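Local coordinates for jasmonate-induced oxygenase 2 (Arabidopsis thaliana, PDB 6LSV), which oxidises the defence hormone jasmonate to 12-hydroxyjasmonate, using iron, 2-oxoglutarate and molecular oxygen, at residues Asp134-His146 and Asn202-Pro216. Sequence-based numbering, arbitrary orientation.
Sequences DWSDYYFLHLLPH and NIGACLRVNYYPKCP. With AKG (2-oxoglutaric acid), chain C; JAA ({(1R,2R)-3-oxo-2-[(2Z)-pent-2-en-1-yl]cyclopentyl}acetic acid), chain D.
W135 lays its indole against the turn after strand 204-212. With CG anti to the backbone N (chi1 -161°), the indole swings toward residues 213-216, and NE1 donates to K214 O at 2.9 Å from above the carbonyl plane. C215 covers one face of the indole, with SG 3.9 Å from the centre of the five-membered ring. S136 CB packs obliquely on Y212 CD1. From D137 to L144 the two strands pair antiparallel as neighbours in the major sheet of the double-stranded beta-helix (jelly-roll) fold of 2-oxoglutarate dioxygenases. Paired backbone bonds join D137 to Y211, Y139 to V209 and L141 to L207. D137, Y139 and L141 face one side, where L141 and V209 pack on W97 of helix 87-102. Y138 and F140 face the active site. The Y138 ring lies flat against one face of the R208 guanidinium, centres 3.8 Å apart and planes 6° apart, a cation-pi stack. JAA C14 lies over the opposite guanidinium face. R208 NH1 donates to the jasmonate ketone O01 at 3.0 Å, and NE donates to N210 OD1. N210 ND2 donates to AKG O2 at 2.8 Å. F140 puts CZ 3.7 Å from JAA C06, on the cyclopentanone, while its CE1 atom meets C206 CB obliquely. At L143 and L144 a classic beta bulge shifts the register; both backbone N atoms donate to A205 O. Beyond it, L144 CD1 meets I203 CD1 at 3.9 Å, and P145 follows through a cis peptide bond. Y138 on one face and N210 at the edge probably keep the R208 guanidinium in place for the jasmonate ketone. The N210 amide, through OD1 and ND2, may couple this arginine to the co-substrate.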
ATOM      1  N   ASP A 134      -3.357  -7.914 -13.174  1.00 20.67           N
ATOM      2  CA  ASP A 134      -2.770  -8.597 -12.035  1.00 21.36           C
ATOM      3  C   ASP A 134      -3.741  -9.629 -11.473  1.00 26.37           C
ATOM      4  O   ASP A 134      -4.963  -9.496 -11.597  1.00 24.38           O
ATOM      5  CB  ASP A 134      -2.374  -7.596 -10.951  1.00 23.36           C
ATOM      6  CG  ASP A 134      -1.202  -6.724 -11.365  1.00 23.98           C
ATOM      7  OD1 ASP A 134      -0.482  -7.104 -12.315  1.00 16.27           O
ATOM      8  OD2 ASP A 134      -1.005  -5.658 -10.745  1.00 28.39           O
ATOM      9  N   TRP A 135      -3.181 -10.665 -10.850  1.00 26.39           N
ATOM     10  CA  TRP A 135      -3.977 -11.772 -10.323  1.00 25.77           C
ATOM     11  C   TRP A 135      -4.444 -11.447  -8.904  1.00 24.18           C
ATOM     12  O   TRP A 135      -4.035 -12.063  -7.919  1.00 26.46           O
ATOM     13  CB  TRP A 135      -3.180 -13.069 -10.359  1.00 26.16           C
ATOM     14  CG  TRP A 135      -4.048 -14.292 -10.265  1.00 30.71           C
ATOM     15  CD1 TRP A 135      -4.282 -15.050  -9.155  1.00 27.34           C
ATOM     16  CD2 TRP A 135      -4.804 -14.888 -11.325  1.00 28.43           C
ATOM     17  NE1 TRP A 135      -5.135 -16.084  -9.459  1.00 29.54           N
ATOM     18  CE2 TRP A 135      -5.471 -16.006 -10.784  1.00 31.83           C
ATOM     19  CE3 TRP A 135      -4.984 -14.583 -12.677  1.00 28.90           C
ATOM     20  CZ2 TRP A 135      -6.301 -16.822 -11.551  1.00 33.86           C
ATOM     21  CZ3 TRP A 135      -5.809 -15.394 -13.436  1.00 27.73           C
ATOM     22  CH2 TRP A 135      -6.455 -16.501 -12.872  1.00 31.32           C
ATOM     23  N   SER A 136      -5.329 -10.457  -8.816  1.00 21.26           N
ATOM     24  CA  SER A 136      -5.859 -10.080  -7.516  1.00 22.81           C
ATOM     25  C   SER A 136      -7.148  -9.296  -7.687  1.00 25.19           C
ATOM     26  O   SER A 136      -7.339  -8.588  -8.680  1.00 25.82           O
ATOM     27  CB  SER A 136      -4.859  -9.241  -6.711  1.00 26.05           C
ATOM     28  OG  SER A 136      -4.234  -8.267  -7.527  1.00 28.22           O
ATOM     29  N   ASP A 137      -8.026  -9.444  -6.703  1.00 22.69           N
ATOM     30  CA  ASP A 137      -9.143  -8.547  -6.463  1.00 22.72           C
ATOM     31  C   ASP A 137      -8.822  -7.714  -5.231  1.00 24.26           C
ATOM     32  O   ASP A 137      -7.940  -8.062  -4.439  1.00 29.73           O
ATOM     33  CB  ASP A 137     -10.448  -9.323  -6.256  1.00 21.57           C
ATOM     34  CG  ASP A 137     -10.801 -10.201  -7.444  1.00 26.69           C
ATOM     35  OD1 ASP A 137     -10.485  -9.818  -8.589  1.00 21.95           O
ATOM     36  OD2 ASP A 137     -11.391 -11.281  -7.230  1.00 31.85           O
ATOM     37  N   TYR A 138      -9.536  -6.606  -5.063  1.00 19.06           N
ATOM     38  CA  TYR A 138      -9.241  -5.730  -3.941  1.00 23.50           C
ATOM     39  C   TYR A 138     -10.487  -4.945  -3.561  1.00 23.93           C
ATOM     40  O   TYR A 138     -11.462  -4.876  -4.313  1.00 24.50           O
ATOM     41  CB  TYR A 138      -8.082  -4.778  -4.267  1.00 22.54           C
ATOM     42  CG  TYR A 138      -8.420  -3.748  -5.320  1.00 20.06           C
ATOM     43  CD1 TYR A 138      -8.954  -2.517  -4.964  1.00 17.03           C
ATOM     44  CD2 TYR A 138      -8.204  -4.007  -6.669  1.00 19.28           C
ATOM     45  CE1 TYR A 138      -9.269  -1.574  -5.921  1.00 24.59           C
ATOM     46  CE2 TYR A 138      -8.515  -3.069  -7.636  1.00 15.38           C
ATOM     47  CZ  TYR A 138      -9.049  -1.853  -7.256  1.00 21.92           C
ATOM     48  OH  TYR A 138      -9.368  -0.907  -8.208  1.00 21.53           O
ATOM     49  N   TYR A 139     -10.435  -4.345  -2.369  1.00 20.72           N
ATOM     50  CA  TYR A 139     -11.435  -3.396  -1.907  1.00 23.84           C
ATOM     51  C   TYR A 139     -10.739  -2.115  -1.476  1.00 22.45           C
ATOM     52  O   TYR A 139      -9.643  -2.150  -0.915  1.00 26.37           O
ATOM     53  CB  TYR A 139     -12.263  -3.946  -0.738  1.00 26.02           C
ATOM     54  CG  TYR A 139     -13.629  -3.314  -0.642  1.00 23.39           C
ATOM     55  CD1 TYR A 139     -13.803  -2.078  -0.033  1.00 23.98           C
ATOM     56  CD2 TYR A 139     -14.742  -3.942  -1.179  1.00 24.84           C
ATOM     57  CE1 TYR A 139     -15.053  -1.490   0.045  1.00 30.10           C
ATOM     58  CE2 TYR A 139     -15.994  -3.365  -1.105  1.00 25.22           C
ATOM     59  CZ  TYR A 139     -16.143  -2.141  -0.494  1.00 24.68           C
ATOM     60  OH  TYR A 139     -17.389  -1.567  -0.424  1.00 26.74           O
ATOM     61  N   PHE A 140     -11.384  -0.981  -1.734  1.00 21.21           N
ATOM     62  CA  PHE A 140     -10.804   0.319  -1.419  1.00 18.65           C
ATOM     63  C   PHE A 140     -11.859   1.198  -0.761  1.00 24.23           C
ATOM     64  O   PHE A 140     -13.003   1.248  -1.222  1.00 26.34           O
ATOM     65  CB  PHE A 140     -10.254   0.984  -2.687  1.00 22.59           C
ATOM     66  CG  PHE A 140      -9.624   2.327  -2.453  1.00 23.98           C
ATOM     67  CD1 PHE A 140      -8.447   2.443  -1.731  1.00 19.65           C
ATOM     68  CD2 PHE A 140     -10.207   3.476  -2.969  1.00 22.68           C
ATOM     69  CE1 PHE A 140      -7.865   3.682  -1.526  1.00 24.34           C
ATOM     70  CE2 PHE A 140      -9.630   4.716  -2.763  1.00 23.64           C
ATOM     71  CZ  PHE A 140      -8.459   4.820  -2.042  1.00 22.45           C
ATOM     72  N   LEU A 141     -11.476   1.876   0.320  1.00 22.87           N
ATOM     73  CA  LEU A 141     -12.376   2.770   1.035  1.00 20.76           C
ATOM     74  C   LEU A 141     -11.550   3.833   1.746  1.00 25.49           C
ATOM     75  O   LEU A 141     -10.355   3.653   1.999  1.00 28.42           O
ATOM     76  CB  LEU A 141     -13.261   2.009   2.038  1.00 28.09           C
ATOM     77  CG  LEU A 141     -12.591   1.227   3.177  1.00 29.57           C
ATOM     78  CD1 LEU A 141     -12.403   2.079   4.433  1.00 27.37           C
ATOM     79  CD2 LEU A 141     -13.380  -0.036   3.508  1.00 23.58           C
ATOM     80  N   HIS A 142     -12.205   4.941   2.077  1.00 25.74           N
ATOM     81  CA  HIS A 142     -11.575   6.041   2.792  1.00 22.89           C
ATOM     82  C   HIS A 142     -11.918   5.986   4.276  1.00 29.96           C
ATOM     83  O   HIS A 142     -13.009   5.558   4.664  1.00 31.61           O
ATOM     84  CB  HIS A 142     -12.015   7.388   2.219  1.00 26.79           C
ATOM     85  CG  HIS A 142     -11.443   7.690   0.870  1.00 33.17           C
ATOM     86  ND1 HIS A 142     -10.118   8.024   0.681  1.00 33.35           N
ATOM     87  CD2 HIS A 142     -12.014   7.713  -0.358  1.00 26.08           C
ATOM     88  CE1 HIS A 142      -9.899   8.237  -0.603  1.00 30.34           C
ATOM     89  NE2 HIS A 142     -11.033   8.056  -1.256  1.00 25.69           N
ATOM     90  N   LEU A 143     -10.973   6.429   5.103  1.00 30.74           N
ATOM     91  CA  LEU A 143     -11.177   6.585   6.541  1.00 32.63           C
ATOM     92  C   LEU A 143     -11.113   8.035   6.996  1.00 32.69           C
ATOM     93  O   LEU A 143     -11.937   8.458   7.808  1.00 36.68           O
ATOM     94  CB  LEU A 143     -10.139   5.771   7.321  1.00 26.22           C
ATOM     95  CG  LEU A 143     -10.118   4.269   7.039  1.00 30.48           C
ATOM     96  CD1 LEU A 143      -8.696   3.744   7.114  1.00 36.28           C
ATOM     97  CD2 LEU A 143     -11.020   3.530   8.009  1.00 32.42           C
ATOM     98  N   LEU A 144     -10.154   8.803   6.489  1.00 28.13           N
ATOM     99  CA  LEU A 144     -10.058  10.235   6.720  1.00 30.62           C
ATOM    100  C   LEU A 144      -9.716  10.911   5.402  1.00 32.52           C
ATOM    101  O   LEU A 144      -9.055  10.306   4.548  1.00 32.78           O
ATOM    102  CB  LEU A 144      -8.989  10.574   7.770  1.00 35.43           C
ATOM    103  CG  LEU A 144      -9.264  10.132   9.206  1.00 29.21           C
ATOM    104  CD1 LEU A 144      -8.022  10.357  10.041  1.00 26.62           C
ATOM    105  CD2 LEU A 144     -10.453  10.884   9.782  1.00 25.56           C
ATOM    106  N   PRO A 145     -10.152  12.165   5.199  1.00 31.41           N
ATOM    107  CA  PRO A 145     -10.945  13.013   6.100  1.00 33.42           C
ATOM    108  C   PRO A 145     -12.401  12.550   6.228  1.00 34.80           C
ATOM    109  O   PRO A 145     -12.840  11.692   5.460  1.00 32.13           O
ATOM    110  CB  PRO A 145     -10.861  14.390   5.439  1.00 34.30           C
ATOM    111  CG  PRO A 145     -10.693  14.087   3.993  1.00 29.62           C
ATOM    112  CD  PRO A 145      -9.825  12.861   3.943  1.00 30.36           C
ATOM    113  N   HIS A 146     -13.134  13.129   7.184  1.00 32.45           N
ATOM    114  CA  HIS A 146     -14.435  12.581   7.559  1.00 34.94           C
ATOM    115  C   HIS A 146     -15.488  12.780   6.476  1.00 37.06           C
ATOM    116  O   HIS A 146     -16.410  11.963   6.362  1.00 38.77           O
ATOM    117  CB  HIS A 146     -14.905  13.202   8.872  1.00 31.47           C
ATOM    118  CG  HIS A 146     -14.290  12.578  10.083  1.00 41.63           C
ATOM    119  ND1 HIS A 146     -14.707  11.365  10.587  1.00 47.25           N
ATOM    120  CD2 HIS A 146     -13.282  12.993  10.886  1.00 43.83           C
ATOM    121  CE1 HIS A 146     -13.985  11.061  11.651  1.00 45.62           C
ATOM    122  NE2 HIS A 146     -13.114  12.033  11.855  1.00 45.73           N
ATOM    123  N   ASN A 202      -5.802  17.094   9.977  1.00 35.96           N
ATOM    124  CA  ASN A 202      -6.654  16.810   8.822  1.00 40.25           C
ATOM    125  C   ASN A 202      -5.833  16.224   7.673  1.00 33.42           C
ATOM    126  O   ASN A 202      -5.707  16.788   6.586  1.00 32.27           O
ATOM    127  CB  ASN A 202      -7.409  18.057   8.385  1.00 39.33           C
ATOM    128  CG  ASN A 202      -8.672  17.717   7.608  1.00 48.16           C
ATOM    129  OD1 ASN A 202      -9.238  16.632   7.768  1.00 46.47           O
ATOM    130  ND2 ASN A 202      -9.115  18.638   6.758  1.00 45.86           N
ATOM    131  N   ILE A 203      -5.277  15.047   7.944  1.00 31.45           N
ATOM    132  CA  ILE A 203      -4.559  14.268   6.946  1.00 27.45           C
ATOM    133  C   ILE A 203      -5.557  13.380   6.218  1.00 32.49           C
ATOM    134  O   ILE A 203      -6.769  13.462   6.455  1.00 35.49           O
ATOM    135  CB  ILE A 203      -3.442  13.437   7.599  1.00 29.72           C
ATOM    136  CG1 ILE A 203      -3.973  12.705   8.833  1.00 29.36           C
ATOM    137  CG2 ILE A 203      -2.297  14.334   8.015  1.00 31.17           C
ATOM    138  CD1 ILE A 203      -4.567  11.342   8.549  1.00 31.57           C
ATOM    139  N   GLY A 204      -5.057  12.516   5.345  1.00 33.42           N
ATOM    140  CA  GLY A 204      -5.878  11.537   4.651  1.00 30.94           C
ATOM    141  C   GLY A 204      -5.497  10.137   5.096  1.00 32.01           C
ATOM    142  O   GLY A 204      -4.323   9.856   5.357  1.00 33.11           O
ATOM    143  N   ALA A 205      -6.497   9.266   5.187  1.00 31.13           N
ATOM    144  CA  ALA A 205      -6.279   7.874   5.557  1.00 28.57           C
ATOM    145  C   ALA A 205      -7.247   7.024   4.760  1.00 22.98           C
ATOM    146  O   ALA A 205      -8.461   7.228   4.842  1.00 26.14           O
ATOM    147  CB  ALA A 205      -6.483   7.655   7.059  1.00 30.29           C
ATOM    148  N   CYS A 206      -6.719   6.088   3.984  1.00 24.60           N
ATOM    149  CA  CYS A 206      -7.552   5.157   3.246  1.00 26.88           C
ATOM    150  C   CYS A 206      -7.019   3.743   3.439  1.00 24.51           C
ATOM    151  O   CYS A 206      -5.930   3.521   3.976  1.00 20.89           O
ATOM    152  CB  CYS A 206      -7.647   5.532   1.757  1.00 21.25           C
ATOM    153  SG  CYS A 206      -6.125   6.133   1.012  1.00 23.01           S
ATOM    154  N   LEU A 207      -7.827   2.781   3.008  1.00 22.60           N
ATOM    155  CA  LEU A 207      -7.566   1.370   3.230  1.00 20.52           C
ATOM    156  C   LEU A 207      -7.817   0.623   1.933  1.00 21.04           C
ATOM    157  O   LEU A 207      -8.853   0.819   1.290  1.00 24.71           O
ATOM    158  CB  LEU A 207      -8.459   0.821   4.349  1.00 21.44           C
ATOM    159  CG  LEU A 207      -8.306  -0.668   4.650  1.00 24.46           C
ATOM    160  CD1 LEU A 207      -6.938  -0.946   5.255  1.00 27.48           C
ATOM    161  CD2 LEU A 207      -9.423  -1.160   5.568  1.00 21.59           C
ATOM    162  N   ARG A 208      -6.861  -0.211   1.540  1.00 18.03           N
ATOM    163  CA  ARG A 208      -7.033  -1.117   0.414  1.00 19.49           C
ATOM    164  C   ARG A 208      -6.672  -2.518   0.879  1.00 21.53           C
ATOM    165  O   ARG A 208      -5.557  -2.745   1.360  1.00 21.03           O
ATOM    166  CB  ARG A 208      -6.175  -0.717  -0.790  1.00 22.85           C
ATOM    167  CG  ARG A 208      -5.905  -1.892  -1.719  1.00 23.11           C
ATOM    168  CD  ARG A 208      -5.584  -1.476  -3.136  1.00 22.81           C
ATOM    169  NE  ARG A 208      -5.118  -2.619  -3.918  1.00 23.73           N
ATOM    170  CZ  ARG A 208      -5.137  -2.679  -5.245  1.00 22.51           C
ATOM    171  NH1 ARG A 208      -5.604  -1.657  -5.949  1.00 21.65           N
ATOM    172  NH2 ARG A 208      -4.692  -3.761  -5.869  1.00 23.29           N
ATOM    173  N   VAL A 209      -7.615  -3.445   0.743  1.00 21.88           N
ATOM    174  CA  VAL A 209      -7.419  -4.841   1.113  1.00 24.93           C
ATOM    175  C   VAL A 209      -7.296  -5.649  -0.169  1.00 24.13           C
ATOM    176  O   VAL A 209      -8.126  -5.510  -1.074  1.00 24.74           O
ATOM    177  CB  VAL A 209      -8.571  -5.361   1.988  1.00 25.09           C
ATOM    178  CG1 VAL A 209      -8.250  -6.752   2.508  1.00 22.21           C
ATOM    179  CG2 VAL A 209      -8.836  -4.397   3.138  1.00 19.17           C
ATOM    180  N   ASN A 210      -6.268  -6.488  -0.245  1.00 24.42           N
ATOM    181  CA  ASN A 210      -5.925  -7.210  -1.463  1.00 28.07           C
ATOM    182  C   ASN A 210      -6.184  -8.699  -1.285  1.00 27.94           C
ATOM    183  O   ASN A 210      -5.785  -9.291  -0.276  1.00 25.10           O
ATOM    184  CB  ASN A 210      -4.461  -6.973  -1.838  1.00 25.40           C
ATOM    185  CG  ASN A 210      -4.148  -5.511  -2.072  1.00 28.33           C
ATOM    186  OD1 ASN A 210      -4.833  -4.832  -2.837  1.00 36.09           O
ATOM    187  ND2 ASN A 210      -3.109  -5.015  -1.408  1.00 29.10           N
ATOM    188  N   TYR A 211      -6.845  -9.300  -2.272  1.00 33.17           N
ATOM    189  CA  TYR A 211      -7.158 -10.724  -2.270  1.00 29.59           C
ATOM    190  C   TYR A 211      -6.439 -11.373  -3.441  1.00 26.06           C
ATOM    191  O   TYR A 211      -6.680 -11.008  -4.596  1.00 29.97           O
ATOM    192  CB  TYR A 211      -8.668 -10.955  -2.368  1.00 31.34           C
ATOM    193  CG  TYR A 211      -9.068 -12.412  -2.290  1.00 36.50           C
ATOM    194  CD1 TYR A 211      -8.468 -13.267  -1.374  1.00 33.96           C
ATOM    195  CD2 TYR A 211     -10.041 -12.935  -3.135  1.00 32.27           C
ATOM    196  CE1 TYR A 211      -8.825 -14.599  -1.298  1.00 37.91           C
ATOM    197  CE2 TYR A 211     -10.406 -14.270  -3.065  1.00 34.41           C
ATOM    198  CZ  TYR A 211      -9.794 -15.094  -2.143  1.00 37.04           C
ATOM    199  OH  TYR A 211     -10.147 -16.422  -2.062  1.00 40.90           O
ATOM    200  N   TYR A 212      -5.561 -12.332  -3.142  1.00 28.96           N
ATOM    201  CA  TYR A 212      -4.784 -13.045  -4.153  1.00 25.16           C
ATOM    202  C   TYR A 212      -5.228 -14.500  -4.190  1.00 29.26           C
ATOM    203  O   TYR A 212      -4.696 -15.336  -3.445  1.00 26.37           O
ATOM    204  CB  TYR A 212      -3.285 -12.941  -3.854  1.00 29.24           C
ATOM    205  CG  TYR A 212      -2.821 -11.530  -3.574  1.00 29.19           C
ATOM    206  CD1 TYR A 212      -2.513 -10.660  -4.613  1.00 26.98           C
ATOM    207  CD2 TYR A 212      -2.704 -11.062  -2.270  1.00 29.03           C
ATOM    208  CE1 TYR A 212      -2.097  -9.366  -4.364  1.00 26.13           C
ATOM    209  CE2 TYR A 212      -2.288  -9.770  -2.012  1.00 28.73           C
ATOM    210  CZ  TYR A 212      -1.985  -8.927  -3.063  1.00 28.05           C
ATOM    211  OH  TYR A 212      -1.570  -7.640  -2.812  1.00 35.67           O
ATOM    212  N   PRO A 213      -6.204 -14.858  -5.047  1.00 32.01           N
ATOM    213  CA  PRO A 213      -6.676 -16.251  -5.114  1.00 27.18           C
ATOM    214  C   PRO A 213      -5.618 -17.181  -5.682  1.00 30.03           C
ATOM    215  O   PRO A 213      -4.535 -16.722  -6.054  1.00 33.12           O
ATOM    216  CB  PRO A 213      -7.902 -16.160  -6.036  1.00 31.51           C
ATOM    217  CG  PRO A 213      -8.257 -14.696  -6.091  1.00 30.37           C
ATOM    218  CD  PRO A 213      -6.954 -13.983  -5.961  1.00 29.56           C
ATOM    219  N   LYS A 214      -5.897 -18.480  -5.757  1.00 32.69           N
ATOM    220  CA  LYS A 214      -4.906 -19.386  -6.318  1.00 33.03           C
ATOM    221  C   LYS A 214      -4.813 -19.172  -7.829  1.00 34.59           C
ATOM    222  O   LYS A 214      -5.786 -18.787  -8.487  1.00 35.71           O
ATOM    223  CB  LYS A 214      -5.242 -20.845  -5.982  1.00 39.33           C
ATOM    224  CG  LYS A 214      -5.427 -21.153  -4.484  1.00 44.41           C
ATOM    225  CD  LYS A 214      -6.217 -22.414  -4.271  1.00 31.11           C
ATOM    226  CE  LYS A 214      -7.490 -22.477  -5.086  1.00 61.79           C
ATOM    227  NZ  LYS A 214      -8.316 -21.260  -5.325  1.00 57.91           N
ATOM    228  N   CYS A 215      -3.617 -19.385  -8.370  1.00 32.20           N
ATOM    229  CA  CYS A 215      -3.336 -19.090  -9.759  1.00 35.16           C
ATOM    230  C   CYS A 215      -2.849 -20.351 -10.459  1.00 39.29           C
ATOM    231  O   CYS A 215      -1.936 -21.018  -9.955  1.00 36.54           O
ATOM    232  CB  CYS A 215      -2.281 -17.981  -9.880  1.00 31.28           C
ATOM    233  SG  CYS A 215      -1.900 -17.522 -11.574  1.00 35.32           S
ATOM    234  N   PRO A 216      -3.425 -20.711 -11.608  1.00 38.82           N
ATOM    235  CA  PRO A 216      -3.045 -21.981 -12.246  1.00 33.25           C
ATOM    236  C   PRO A 216      -1.607 -22.016 -12.729  1.00 41.15           C
ATOM    237  O   PRO A 216      -1.013 -23.100 -12.762  1.00 46.46           O
ATOM    238  CB  PRO A 216      -4.039 -22.098 -13.408  1.00 35.35           C
ATOM    239  CG  PRO A 216      -4.504 -20.700 -13.658  1.00 32.68           C
ATOM    240  CD  PRO A 216      -4.496 -20.012 -12.335  1.00 35.28           C
TER
HETATM  241  C1  AKG C 401      -0.176  -3.070  -1.442  1.00 34.61           C
HETATM  242  O1  AKG C 401       0.329  -2.053  -0.905  1.00 27.05           O
HETATM  243  O2  AKG C 401      -1.322  -2.987  -1.963  1.00 45.55           O
HETATM  244  C2  AKG C 401       0.620  -4.379  -1.476  1.00 40.34           C
HETATM  245  O5  AKG C 401       1.654  -4.401  -2.055  1.00 41.48           O
HETATM  246  C3  AKG C 401       0.123  -5.656  -0.784  1.00 29.82           C
HETATM  247  C4  AKG C 401       1.321  -6.409  -0.197  1.00 37.32           C
HETATM  248  C5  AKG C 401       0.961  -7.865   0.105  1.00 30.38           C
HETATM  249  O3  AKG C 401       1.537  -8.494   1.031  1.00 16.58           O
HETATM  250  O4  AKG C 401       0.081  -8.439  -0.584  1.00 36.40           O
HETATM  251  O01 JAA D 402      -6.237   1.129  -5.133  1.00 23.38           O
HETATM  252  O02 JAA D 402      -4.828   6.988  -3.089  1.00 22.94           O
HETATM  253  O03 JAA D 402      -5.360   7.504  -5.133  1.00 28.24           O
HETATM  254  C04 JAA D 402      -5.288   4.313  -4.517  1.00 26.64           C
HETATM  255  C05 JAA D 402      -4.848   2.872  -5.129  1.00 25.45           C
HETATM  256  C06 JAA D 402      -6.629   4.622  -5.232  1.00 23.20           C
HETATM  257  C07 JAA D 402      -7.061   3.428  -5.776  1.00 22.68           C
HETATM  258  C08 JAA D 402      -5.994   2.278  -5.294  1.00 24.18           C
HETATM  259  C09 JAA D 402      -3.930   2.058  -4.116  1.00 26.23           C
HETATM  260  C10 JAA D 402      -4.330   5.334  -4.795  1.00 20.51           C
HETATM  261  C11 JAA D 402      -2.460   2.426  -4.325  1.00 27.21           C
HETATM  262  C12 JAA D 402      -4.869   6.684  -4.311  1.00 23.78           C
HETATM  263  C13 JAA D 402      -1.522   1.505  -4.445  1.00 24.01           C
HETATM  264  C14 JAA D 402      -1.861   0.017  -4.386  1.00 28.82           C
HETATM  265  C15 JAA D 402      -1.275  -0.689  -5.609  1.00 26.05           C